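Local coordinates for protein acyl-coenzyme A oxidase acox-1.2 (PDB 5K3J) that catalyses the FAD-dependent desaturation of the short side chains of ascaroside-CoA pheromone precursors, the first step of their peroxisomal beta-oxidation, at residues S5-D8 / G9-P12; E68-T71 / E72-K76; D380-A383 / L384-L388; G399-Q402 / A403-A406. All blocks are in the same frame, centred on the assembly; numbering follows the deposited sequence.

Interaction 1 of 4, residues S5-D8 / G9-P12; sequences SIRD and GDNP
Arg7 and Asp10 are the two ends of a type II beta turn in the N-terminal loop that leads into helix 12-18. Asp8 and Gly9 are its corner residues. Gly9 has a positive phi of 97°, as the third position of a type II turn commonly does.

The polar link across the turn is weak. The backbone N of Arg7 donates to OD2 of Asp10 at 3.3 Å. The first torsion of Asp10 sets CG opposite the carbonyl carbon and beside the backbone N (chi1 -86°). This folds the carboxylate back over the backbone of Arg7.

The stronger partners of this carboxylate lie outside the turn. OD2 forms salt bridges with Arg18 and Arg622. Asp10 thus ties the turn to the end of helix 12-18 and to the loop that holds Arg622. Asn11 then N-caps the helix through OD1 and the N of Glu13.

Beyond these polar links, contact is slight. The guanidinium of Arg7 leads away from the turn, and NE stays 6.8 Å from OD2 of Asp10, with no salt bridge between them. The root of the Arg7 side chain does the touching, in van der Waals contact, with CB 3.6 Å from OD1 of Asp10.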
loop_
_atom_site.group_PDB
_atom_site.type_symbol
_atom_site.label_atom_id
_atom_site.label_comp_id
_atom_site.label_asym_id
_atom_site.label_seq_id
_atom_site.Cartn_x
_atom_site.Cartn_y
_atom_site.Cartn_z
ATOM N N SER A 5 -19.821 -22.051 10.515
ATOM C CA SER A 5 -20.188 -20.981 9.590
ATOM C C SER A 5 -20.964 -21.517 8.385
ATOM O O SER A 5 -21.244 -20.786 7.435
ATOM C CB SER A 5 -18.937 -20.233 9.124
ATOM O OG SER A 5 -18.169 -19.801 10.234
ATOM N N ILE A 6 -21.307 -22.801 8.439
ATOM C CA ILE A 6 -22.129 -23.439 7.417
ATOM C C ILE A 6 -23.605 -23.079 7.591
ATOM O O ILE A 6 -24.141 -23.179 8.693
ATOM C CB ILE A 6 -21.976 -24.972 7.465
ATOM C CG1 ILE A 6 -20.549 -25.383 7.092
ATOM C CG2 ILE A 6 -22.986 -25.646 6.553
ATOM C CD1 ILE A 6 -20.224 -26.828 7.414
ATOM N N ARG A 7 -24.255 -22.656 6.508
ATOM C CA ARG A 7 -25.674 -22.297 6.551
ATOM C C ARG A 7 -26.419 -22.842 5.333
ATOM O O ARG A 7 -25.801 -23.308 4.372
ATOM C CB ARG A 7 -25.848 -20.778 6.623
ATOM C CG ARG A 7 -25.088 -20.104 7.754
ATOM C CD ARG A 7 -25.798 -20.239 9.088
ATOM N NE ARG A 7 -24.931 -19.825 10.187
ATOM C CZ ARG A 7 -25.353 -19.586 11.425
ATOM N NH1 ARG A 7 -24.489 -19.216 12.360
ATOM N NH2 ARG A 7 -26.639 -19.711 11.724
ATOM N N ASP A 8 -27.748 -22.784 5.379
ATOM C CA ASP A 8 -28.576 -23.182 4.244
ATOM C C ASP A 8 -28.595 -22.075 3.197
ATOM O O ASP A 8 -28.756 -20.901 3.527
ATOM C CB ASP A 8 -30.008 -23.509 4.689
ATOM C CG ASP A 8 -30.095 -24.794 5.497
ATOM O OD1 ASP A 8 -29.102 -25.550 5.529
ATOM O OD2 ASP A 8 -31.162 -25.057 6.094
ATOM N N GLY A 9 -28.424 -22.456 1.935
ATOM C CA GLY A 9 -28.429 -21.503 0.841
ATOM C C GLY A 9 -27.029 -21.079 0.439
ATOM O O GLY A 9 -26.852 -20.332 -0.524
ATOM N N ASP A 10 -26.037 -21.559 1.184
ATOM C CA ASP A 10 -24.631 -21.260 0.923
ATOM C C ASP A 10 -24.179 -21.741 -0.447
ATOM O O ASP A 10 -24.699 -22.725 -0.963
ATOM C CB ASP A 10 -23.740 -21.901 1.992
ATOM C CG ASP A 10 -23.577 -21.032 3.221
ATOM O OD1 ASP A 10 -24.414 -20.128 3.428
ATOM O OD2 ASP A 10 -22.610 -21.256 3.982
ATOM N N ASN A 11 -23.201 -21.049 -1.024
ATOM C CA ASN A 11 -22.576 -21.485 -2.268
ATOM C C ASN A 11 -21.844 -22.804 -2.048
ATOM O O ASN A 11 -20.964 -22.884 -1.192
ATOM C CB ASN A 11 -21.611 -20.410 -2.788
ATOM C CG ASN A 11 -21.219 -20.620 -4.246
ATOM O OD1 ASN A 11 -21.211 -21.745 -4.752
ATOM N ND2 ASN A 11 -20.883 -19.530 -4.927
ATOM N N PRO A 12 -22.215 -23.844 -2.813
ATOM C CA PRO A 12 -21.590 -25.169 -2.719
ATOM C C PRO A 12 -20.069 -25.110 -2.836
ATOM O O PRO A 12 -19.375 -25.959 -2.273
ATOM C CB PRO A 12 -22.203 -25.922 -3.899
ATOM C CG PRO A 12 -23.539 -25.305 -4.055
ATOM C CD PRO A 12 -23.354 -23.846 -3.749
#

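Interaction 2 of 4, residues E68-T71 / E72-K76; sequences EKVT and EGTRK
Glu72 meets Glu68 one turn earlier on helix 66-82, in the N-terminal region of the acyl-CoA oxidase. Its CB lies 3.3 Å from the backbone O of Glu68. That same oxygen accepts the helical hydrogen bond from Glu72 N.

From CB the chain runs to CG, which the first torsion places opposite the backbone N (chi1 171°). A bend at the next bond swings CD toward Arg75, where it lies at the guanidinium edge, in its plane. The result is a salt bridge between residues three apart on one helix. OE1 takes a nearly straight bond from NE of Arg75 at 2.8 Å. OE2 takes a longer one from NH2 of Arg75, at 3.3 Å. The grip is side-on. Both oxygens are met on the syn side, though somewhat out of the carboxylate plane. OE2 also accepts from the backbone N of Ile58.

Thr74 makes the side-chain bond between the segments. Its OG1 donates to Val70 O at 3.1 Å. Thr74 N donates to the same oxygen, from the opposite face of the carbonyl plane.

Val70, Thr71, Thr74 and Arg75 also pack on the second subunit, the last two on its Tyr651. The paired bonds would fix the rotation of the guanidinium. The carboxylate would offset its charge beside this subunit interface.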
loop_
_atom_site.group_PDB
_atom_site.type_symbol
_atom_site.label_atom_id
_atom_site.label_comp_id
_atom_site.label_asym_id
_atom_site.label_seq_id
_atom_site.Cartn_x
_atom_site.Cartn_y
_atom_site.Cartn_z
ATOM N N GLU A 68 -20.526 12.779 3.767
ATOM C CA GLU A 68 -21.527 11.763 4.092
ATOM C C GLU A 68 -20.945 10.676 4.996
ATOM O O GLU A 68 -21.684 10.009 5.724
ATOM C CB GLU A 68 -22.097 11.133 2.818
ATOM C CG GLU A 68 -22.913 12.090 1.953
ATOM C CD GLU A 68 -23.366 11.464 0.640
ATOM O OE1 GLU A 68 -22.842 10.388 0.286
ATOM O OE2 GLU A 68 -24.248 12.047 -0.033
ATOM N N LYS A 69 -19.625 10.501 4.945
ATOM C CA LYS A 69 -18.936 9.537 5.802
ATOM C C LYS A 69 -18.858 10.031 7.246
ATOM O O LYS A 69 -19.091 9.262 8.180
ATOM C CB LYS A 69 -17.533 9.244 5.264
ATOM C CG LYS A 69 -17.490 8.167 4.184
ATOM C CD LYS A 69 -16.142 8.140 3.482
ATOM C CE LYS A 69 -16.064 7.024 2.449
ATOM N NZ LYS A 69 -16.296 5.675 3.051
ATOM N N VAL A 70 -18.525 11.310 7.421
ATOM C CA VAL A 70 -18.536 11.942 8.738
ATOM C C VAL A 70 -19.934 11.878 9.338
ATOM O O VAL A 70 -20.107 11.522 10.508
ATOM C CB VAL A 70 -18.080 13.412 8.673
ATOM C CG1 VAL A 70 -18.181 14.056 10.047
ATOM C CG2 VAL A 70 -16.664 13.505 8.147
ATOM N N THR A 71 -20.924 12.224 8.520
ATOM C CA THR A 71 -22.325 12.160 8.912
ATOM C C THR A 71 -22.717 10.768 9.391
ATOM O O THR A 71 -23.374 10.613 10.418
ATOM C CB THR A 71 -23.255 12.556 7.743
ATOM O OG1 THR A 71 -22.997 13.914 7.359
ATOM C CG2 THR A 71 -24.714 12.421 8.153
ATOM N N GLU A 72 -22.289 9.757 8.648
ATOM C CA GLU A 72 -22.687 8.383 8.924
ATOM C C GLU A 72 -22.022 7.817 10.174
ATOM O O GLU A 72 -22.633 7.044 10.913
ATOM C CB GLU A 72 -22.380 7.498 7.712
ATOM C CG GLU A 72 -22.555 6.004 7.932
ATOM C CD GLU A 72 -24.002 5.567 8.124
ATOM O OE1 GLU A 72 -24.915 6.419 8.176
ATOM O OE2 GLU A 72 -24.224 4.342 8.220
ATOM N N GLY A 73 -20.772 8.199 10.406
ATOM C CA GLY A 73 -20.085 7.818 11.624
ATOM C C GLY A 73 -20.757 8.467 12.818
ATOM O O GLY A 73 -20.816 7.892 13.900
ATOM N N THR A 74 -21.276 9.672 12.607
ATOM C CA THR A 74 -21.958 10.427 13.657
ATOM C C THR A 74 -23.383 9.912 13.872
ATOM O O THR A 74 -23.855 9.824 15.013
ATOM C CB THR A 74 -21.997 11.930 13.321
ATOM O OG1 THR A 74 -20.679 12.476 13.427
ATOM C CG2 THR A 74 -22.915 12.673 14.266
ATOM N N ARG A 75 -24.062 9.578 12.774
ATOM C CA ARG A 75 -25.386 8.969 12.848
ATOM C C ARG A 75 -25.309 7.669 13.645
ATOM O O ARG A 75 -26.046 7.482 14.614
ATOM C CB ARG A 75 -25.955 8.690 11.452
ATOM C CG ARG A 75 -27.343 8.042 11.476
ATOM C CD ARG A 75 -27.788 7.580 10.098
ATOM N NE ARG A 75 -27.197 6.299 9.728
ATOM C CZ ARG A 75 -27.688 5.122 10.099
ATOM N NH1 ARG A 75 -28.772 5.061 10.860
ATOM N NH2 ARG A 75 -27.096 4.004 9.711
ATOM N N LYS A 76 -24.390 6.792 13.250
ATOM C CA LYS A 76 -24.320 5.448 13.802
ATOM C C LYS A 76 -23.820 5.438 15.247
ATOM O O LYS A 76 -24.222 4.582 16.031
ATOM C CB LYS A 76 -23.429 4.571 12.925
ATOM C CG LYS A 76 -23.806 3.096 12.956
ATOM C CD LYS A 76 -24.977 2.797 12.028
ATOM C CE LYS A 76 -24.522 2.443 10.622
ATOM N NZ LYS A 76 -23.756 1.175 10.639
#

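Interaction 3 of 4, residues D380-A383 / L384-L388. With 6QA (~{S}-[2-[3-[[(2~{R})-4-[[[(2~{R},3~{S},4~{R},5~{R})-5-(6-aminopurin-9-yl)-4-oxidanyl-3-phosphonooxy-oxolan-2-yl]methoxy-oxidanyl-phosphoryl]oxy-oxidanyl-phosphoryl]oxy-3,3-dimethyl-2-oxidanyl-butanoyl]amino]propanoylamino]ethyl] 5-[(2~{R},3~{R},5~{R},6~{S})-6-methyl-3,5-bis(oxidanyl)oxan-2-yl]oxypentanethioate), chain E.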
loop_
_atom_site.group_PDB
_atom_site.type_symbol
_atom_site.label_atom_id
_atom_site.label_comp_id
_atom_site.label_asym_id
_atom_site.label_seq_id
_atom_site.Cartn_x
_atom_site.Cartn_y
_atom_site.Cartn_z
ATOM N N ASP A 380 11.260 -1.851 29.870
ATOM C CA ASP A 380 11.324 -3.131 29.170
ATOM C C ASP A 380 10.103 -3.361 28.289
ATOM O O ASP A 380 10.187 -4.035 27.262
ATOM C CB ASP A 380 11.470 -4.281 30.166
ATOM C CG ASP A 380 12.805 -4.264 30.877
ATOM O OD1 ASP A 380 13.233 -3.175 31.315
ATOM O OD2 ASP A 380 13.433 -5.339 30.985
ATOM N N LEU A 381 8.967 -2.806 28.697
ATOM C CA LEU A 381 7.748 -2.934 27.913
ATOM C C LEU A 381 7.744 -1.943 26.756
ATOM O O LEU A 381 7.359 -2.292 25.637
ATOM C CB LEU A 381 6.511 -2.726 28.786
ATOM C CG LEU A 381 5.202 -2.660 27.997
ATOM C CD1 LEU A 381 5.038 -3.899 27.135
ATOM C CD2 LEU A 381 4.014 -2.486 28.922
ATOM N N HIS A 382 8.173 -0.713 27.029
ATOM C CA HIS A 382 8.214 0.334 26.011
ATOM C C HIS A 382 8.977 -0.105 24.771
ATOM O O HIS A 382 8.508 0.066 23.647
ATOM C CB HIS A 382 8.850 1.608 26.566
ATOM C CG HIS A 382 9.303 2.562 25.503
ATOM N ND1 HIS A 382 8.435 3.383 24.817
ATOM C CD2 HIS A 382 10.535 2.812 24.997
ATOM C CE1 HIS A 382 9.111 4.103 23.940
ATOM N NE2 HIS A 382 10.387 3.776 24.028
ATOM N N ALA A 383 10.153 -0.680 24.991
ATOM C CA ALA A 383 11.030 -1.066 23.894
ATOM C C ALA A 383 10.503 -2.272 23.128
ATOM O O ALA A 383 10.636 -2.334 21.907
ATOM C CB ALA A 383 12.409 -1.346 24.409
ATOM N N LEU A 384 9.919 -3.231 23.843
ATOM C CA LEU A 384 9.315 -4.390 23.196
ATOM C C LEU A 384 8.210 -3.938 22.246
ATOM O O LEU A 384 8.204 -4.296 21.067
ATOM C CB LEU A 384 8.754 -5.371 24.227
ATOM C CG LEU A 384 8.007 -6.555 23.604
ATOM C CD1 LEU A 384 8.915 -7.323 22.647
ATOM C CD2 LEU A 384 7.430 -7.479 24.668
ATOM N N THR A 385 7.296 -3.123 22.766
ATOM C CA THR A 385 6.156 -2.628 22.002
ATOM C C THR A 385 6.576 -1.575 20.982
ATOM O O THR A 385 5.824 -1.258 20.060
ATOM C CB THR A 385 5.085 -2.036 22.925
ATOM O OG1 THR A 385 5.685 -1.078 23.805
ATOM C CG2 THR A 385 4.451 -3.130 23.751
ATOM N N SER A 386 7.779 -1.039 21.149
ATOM C CA SER A 386 8.314 -0.073 20.197
ATOM C C SER A 386 8.557 -0.729 18.847
ATOM O O SER A 386 8.137 -0.221 17.806
ATOM C CB SER A 386 9.611 0.537 20.718
ATOM O OG SER A 386 9.366 1.310 21.878
ATOM N N GLY A 387 9.240 -1.867 18.874
ATOM C CA GLY A 387 9.522 -2.603 17.658
ATOM C C GLY A 387 8.349 -3.463 17.242
ATOM O O GLY A 387 8.144 -3.709 16.054
ATOM N N LEU A 388 7.579 -3.923 18.222
ATOM C CA LEU A 388 6.456 -4.811 17.956
ATOM C C LEU A 388 5.414 -4.141 17.061
ATOM O O LEU A 388 4.912 -4.762 16.127
ATOM C CB LEU A 388 5.807 -5.269 19.262
ATOM C CG LEU A 388 4.943 -6.526 19.158
ATOM C CD1 LEU A 388 5.769 -7.673 18.613
ATOM C CD2 LEU A 388 4.343 -6.893 20.506
HETATM P P26 6QA E . 11.658 12.205 23.917
HETATM P P29 6QA E . 14.218 11.963 25.497
HETATM P P50 6QA E . 18.003 6.077 26.007
HETATM O O01 6QA E . -5.558 1.992 15.660
HETATM C C02 6QA E . -5.550 2.813 16.848
HETATM C C03 6QA E . -5.568 4.239 16.272
HETATM O O04 6QA E . -5.272 5.165 17.213
HETATM C C05 6QA E . -3.922 5.310 17.521
HETATM C C06 6QA E . -3.522 6.782 17.224
HETATM C C07 6QA E . -2.415 7.177 18.229
HETATM C C08 6QA E . -2.416 8.696 18.388
HETATM C C09 6QA E . -1.106 9.267 18.035
HETATM S S10 6QA E . -0.409 10.401 19.342
HETATM C C11 6QA E . 1.288 9.995 19.842
HETATM C C12 6QA E . 2.045 9.089 18.916
HETATM N N13 6QA E . 3.299 9.690 18.657
HETATM C C14 6QA E . 4.538 9.064 19.070
HETATM C C15 6QA E . 5.913 9.752 18.752
HETATM C C16 6QA E . 6.655 9.972 20.113
HETATM N N17 6QA E . 8.071 9.564 20.032
HETATM C C18 6QA E . 9.011 10.164 20.989
HETATM C C19 6QA E . 10.482 9.760 20.934
HETATM O O20 6QA E . 10.700 8.954 19.799
HETATM C C21 6QA E . 10.908 8.977 22.208
HETATM C C22 6QA E . 12.479 8.804 22.019
HETATM C C23 6QA E . 10.120 7.628 22.270
HETATM C C24 6QA E . 10.677 9.696 23.534
HETATM O O25 6QA E . 11.787 10.545 23.892
HETATM O O27 6QA E . 11.357 12.803 22.535
HETATM O O28 6QA E . 13.159 12.772 24.497
HETATM O O30 6QA E . 14.174 12.664 26.859
HETATM O O31 6QA E . 13.782 10.341 25.573
HETATM C C32 6QA E . 14.661 9.332 25.251
HETATM C C33 6QA E . 15.144 8.680 26.615
HETATM O O34 6QA E . 14.164 8.537 27.423
HETATM C C35 6QA E . 13.877 6.955 27.666
HETATM N N36 6QA E . 12.462 6.683 27.363
HETATM C C37 6QA E . 11.783 7.141 26.307
HETATM N N38 6QA E . 10.517 6.721 26.331
HETATM C C39 6QA E . 10.357 5.961 27.452
HETATM C C40 6QA E . 11.584 5.939 28.116
HETATM N N41 6QA E . 11.697 5.244 29.281
HETATM C C42 6QA E . 10.644 4.592 29.772
HETATM N N43 6QA E . 9.440 4.594 29.162
HETATM C C44 6QA E . 9.256 5.257 28.019
HETATM N N45 6QA E . 7.948 5.260 27.356
HETATM C C46 6QA E . 14.689 6.280 26.912
HETATM O O47 6QA E . 15.443 5.272 27.726
HETATM C C48 6QA E . 15.676 7.271 26.299
HETATM O O49 6QA E . 16.954 7.115 26.822
HETATM O O51 6QA E . 19.152 6.876 25.469
HETATM O O52 6QA E . 17.260 5.381 24.854
HETATM O O53 6QA E . 18.486 5.012 26.953
HETATM O O54 6QA E . 15.610 12.062 24.925
HETATM O O55 6QA E . 10.570 12.624 24.888
HETATM O O56 6QA E . 8.625 10.970 21.784
HETATM O O57 6QA E . 4.546 8.034 19.658
HETATM O O58 6QA E . -0.623 8.973 16.948
HETATM O O59 6QA E . -6.876 4.570 15.732
HETATM C C60 6QA E . -7.921 4.424 16.700
HETATM C C61 6QA E . -9.152 4.899 15.962
HETATM C C62 6QA E . -7.991 2.963 17.219
HETATM C C63 6QA E . -6.693 2.496 17.727
HETATM O O64 6QA E . -8.965 2.892 18.319
#
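His382 and Ser386 face each other one turn apart on helix 379-405, at the substrate pocket. OG of Ser386 lies over one face of the imidazole. It is modelled implausibly close to His382 O, so its exact place is doubtful. The adenine of the ascaroside-CoA approaches the opposite face. Its C44 lies 3.6 Å above the ring plane, shifted toward the rim. The closest pair is ND1 of His382 and the adenine amino atom N45, at 3.2 Å. The first torsion of His382 turns CG opposite the backbone N (chi1 162°), which carries the ring out to the nucleotide. Arg293, a substrate-binding residue, packs beside His382.

Thr385 meets Leu381 on another side of the helix, where the two side chains cross at a slant. CG2 of Thr385 lies 3.5 Å from CD1 of Leu381. The hydroxyl stands between the backbone N and carbonyl carbon (chi1 52°). OG1 is 2.8 Å from Leu381 O and 3.1 Å from His382 O. Thr385 N gives Leu381 O a nearly straight helical bond.

NE2 of His382 is hydrogen-bonded to OE1 of Gln441, which should steady the ring and implies a proton on NE2. ND1 is then probably unprotonated. N45 stands above ND1, so adenine meets the ring mainly by its face.

Interaction 4 of 4, residues G399-Q402 / A403-A406; sequences GIEQ and ARMA. With ATP (adenosine-5'-triphosphate), chain H.
Near the C-terminal end of helix 379-405, in the acyl-CoA oxidase C-alpha1 domain, Glu401 and Arg404 form a salt bridge between residues three apart. Their side chains lie side by side and point the same way. NE of Arg404 reaches OE2 of Glu401 at 2.8 Å, in the guanidinium plane and nearly straight. NH2 of Arg404 reaches OE1 of Glu401 at 2.6 Å, from above the carboxylate plane. The two flat groups are turned 34° apart, so the side-on grip is twisted. Tyr422 of the second subunit hydrogen-bonds to OE1 of Glu401, bringing the pair into the dimer interface.

Gln402 serves the ATP site. With CG beside the backbone N (chi1 -75°), a bend at chi2 (-64°) brings the amide to the nucleoside. NE2 of Gln402 donates to adenine N3 at 3.0 Å. OE1 of Gln402 accepts from the ribose O2' at 2.7 Å and also from NE of Arg341, a residue of the FAD site. The amide thus reads base and sugar together. The arginine is consistent with this orientation, since it too needs the amide oxygen.

Met405 and Ala406 touch the FAD. The methyl of Met405 curls back over the helix, with CE 3.4 Å from Glu401 O and 3.6 Å from Gln402 NE2.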
loop_
_atom_site.group_PDB
_atom_site.type_symbol
_atom_site.label_atom_id
_atom_site.label_comp_id
_atom_site.label_asym_id
_atom_site.label_seq_id
_atom_site.Cartn_x
_atom_site.Cartn_y
_atom_site.Cartn_z
ATOM N N GLY A 399 1.036 -7.973 3.917
ATOM C CA GLY A 399 0.072 -9.057 3.933
ATOM C C GLY A 399 -1.262 -8.669 3.329
ATOM O O GLY A 399 -1.834 -9.419 2.539
ATOM N N ILE A 400 -1.753 -7.489 3.692
ATOM C CA ILE A 400 -3.081 -7.046 3.272
ATOM C C ILE A 400 -3.131 -6.713 1.778
ATOM O O ILE A 400 -4.123 -7.010 1.108
ATOM C CB ILE A 400 -3.544 -5.838 4.122
ATOM C CG1 ILE A 400 -3.984 -6.327 5.505
ATOM C CG2 ILE A 400 -4.690 -5.082 3.452
ATOM C CD1 ILE A 400 -4.216 -5.224 6.507
ATOM N N GLU A 401 -2.066 -6.117 1.249
ATOM C CA GLU A 401 -1.966 -5.895 -0.193
ATOM C C GLU A 401 -1.969 -7.221 -0.951
ATOM O O GLU A 401 -2.619 -7.348 -1.993
ATOM C CB GLU A 401 -0.705 -5.105 -0.548
ATOM C CG GLU A 401 -0.871 -3.595 -0.490
ATOM C CD GLU A 401 -1.996 -3.095 -1.385
ATOM O OE1 GLU A 401 -1.704 -2.434 -2.409
ATOM O OE2 GLU A 401 -3.175 -3.363 -1.061
ATOM N N GLN A 402 -1.229 -8.198 -0.428
ATOM C CA GLN A 402 -1.176 -9.539 -1.005
ATOM C C GLN A 402 -2.572 -10.145 -1.025
ATOM O O GLN A 402 -2.956 -10.831 -1.970
ATOM C CB GLN A 402 -0.208 -10.432 -0.215
ATOM C CG GLN A 402 1.258 -10.141 -0.483
ATOM C CD GLN A 402 1.637 -10.429 -1.920
ATOM O OE1 GLN A 402 1.087 -11.337 -2.545
ATOM N NE2 GLN A 402 2.568 -9.649 -2.460
ATOM N N ALA A 403 -3.336 -9.860 0.020
ATOM C CA ALA A 403 -4.700 -10.352 0.135
ATOM C C ALA A 403 -5.593 -9.759 -0.952
ATOM O O ALA A 403 -6.447 -10.448 -1.509
ATOM C CB ALA A 403 -5.260 -10.038 1.513
ATOM N N ARG A 404 -5.386 -8.479 -1.249
ATOM C CA ARG A 404 -6.173 -7.780 -2.259
ATOM C C ARG A 404 -5.862 -8.266 -3.665
ATOM O O ARG A 404 -6.761 -8.654 -4.408
ATOM C CB ARG A 404 -5.933 -6.268 -2.170
ATOM C CG ARG A 404 -6.605 -5.480 -3.284
ATOM C CD ARG A 404 -6.229 -4.006 -3.248
ATOM N NE ARG A 404 -4.784 -3.799 -3.336
ATOM C CZ ARG A 404 -4.104 -3.738 -4.477
ATOM N NH1 ARG A 404 -4.735 -3.867 -5.638
ATOM N NH2 ARG A 404 -2.791 -3.547 -4.464
ATOM N N MET A 405 -4.585 -8.235 -4.026
ATOM C CA MET A 405 -4.149 -8.671 -5.349
ATOM C C MET A 405 -4.488 -10.137 -5.612
ATOM O O MET A 405 -4.574 -10.566 -6.759
ATOM C CB MET A 405 -2.641 -8.448 -5.517
ATOM C CG MET A 405 -2.210 -6.989 -5.495
ATOM S SD MET A 405 -0.422 -6.786 -5.594
ATOM C CE MET A 405 0.084 -7.547 -4.055
ATOM N N ALA A 406 -4.673 -10.897 -4.538
ATOM C CA ALA A 406 -5.047 -12.305 -4.634
ATOM C C ALA A 406 -6.424 -12.474 -5.273
ATOM O O ALA A 406 -6.719 -13.510 -5.875
ATOM C CB ALA A 406 -5.030 -12.945 -3.262
HETATM P PG ATP H . 12.580 -13.336 -2.954
HETATM O O1G ATP H . 13.835 -13.411 -2.120
HETATM O O2G ATP H . 12.188 -14.646 -3.597
HETATM O O3G ATP H . 12.491 -12.137 -3.870
HETATM P PB ATP H . 11.220 -14.116 -0.642
HETATM O O1B ATP H . 11.024 -13.289 0.608
HETATM O O2B ATP H . 12.327 -15.141 -0.691
HETATM O O3B ATP H . 11.400 -13.111 -1.885
HETATM P PA ATP H . 8.777 -14.471 -2.084
HETATM O O1A ATP H . 9.465 -13.978 -3.331
HETATM O O2A ATP H . 7.773 -15.590 -2.215
HETATM O O3A ATP H . 9.821 -14.870 -0.922
HETATM O "O5'" ATP H . 8.016 -13.219 -1.419
HETATM C "C5'" ATP H . 6.985 -13.446 -0.463
HETATM C "C4'" ATP H . 5.779 -12.595 -0.823
HETATM O "O4'" ATP H . 6.150 -11.591 -1.772
HETATM C "C3'" ATP H . 4.706 -13.453 -1.470
HETATM O "O3'" ATP H . 3.460 -13.249 -0.801
HETATM C "C2'" ATP H . 4.582 -12.943 -2.887
HETATM O "O2'" ATP H . 3.209 -12.887 -3.275
HETATM C "C1'" ATP H . 5.178 -11.548 -2.819
HETATM N N9 ATP H . 5.760 -11.112 -4.119
HETATM C C8 ATP H . 7.029 -11.280 -4.542
HETATM N N7 ATP H . 7.205 -10.745 -5.778
HETATM C C5 ATP H . 6.030 -10.216 -6.164
HETATM C C6 ATP H . 5.523 -9.497 -7.358
HETATM N N6 ATP H . 6.325 -9.230 -8.417
HETATM N N1 ATP H . 4.228 -9.114 -7.358
HETATM C C2 ATP H . 3.418 -9.372 -6.314
HETATM N N3 ATP H . 3.811 -10.017 -5.200
HETATM C C4 ATP H . 5.084 -10.458 -5.066
#

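In the fold
Interactions 3 and 4 are buried and share helix 379-405, with centres about 27 Å apart. One serves the substrate adenine, the other ATP, FAD and the dimer interface. Interaction 2 is partly buried on helix 66-82, in the N-terminal region, and it too touches the second subunit. Interaction 1 is the outlying one: a partly buried turn, its centre about 32 Å from the centre of the chain and away from the ligand sites. Glutamate-arginine pairs three residues apart occur in both interactions 2 and 4. Interaction 3 relies instead on a histidine ring and hydroxyls. In interaction 1 the carboxylate finds its arginines outside the segments.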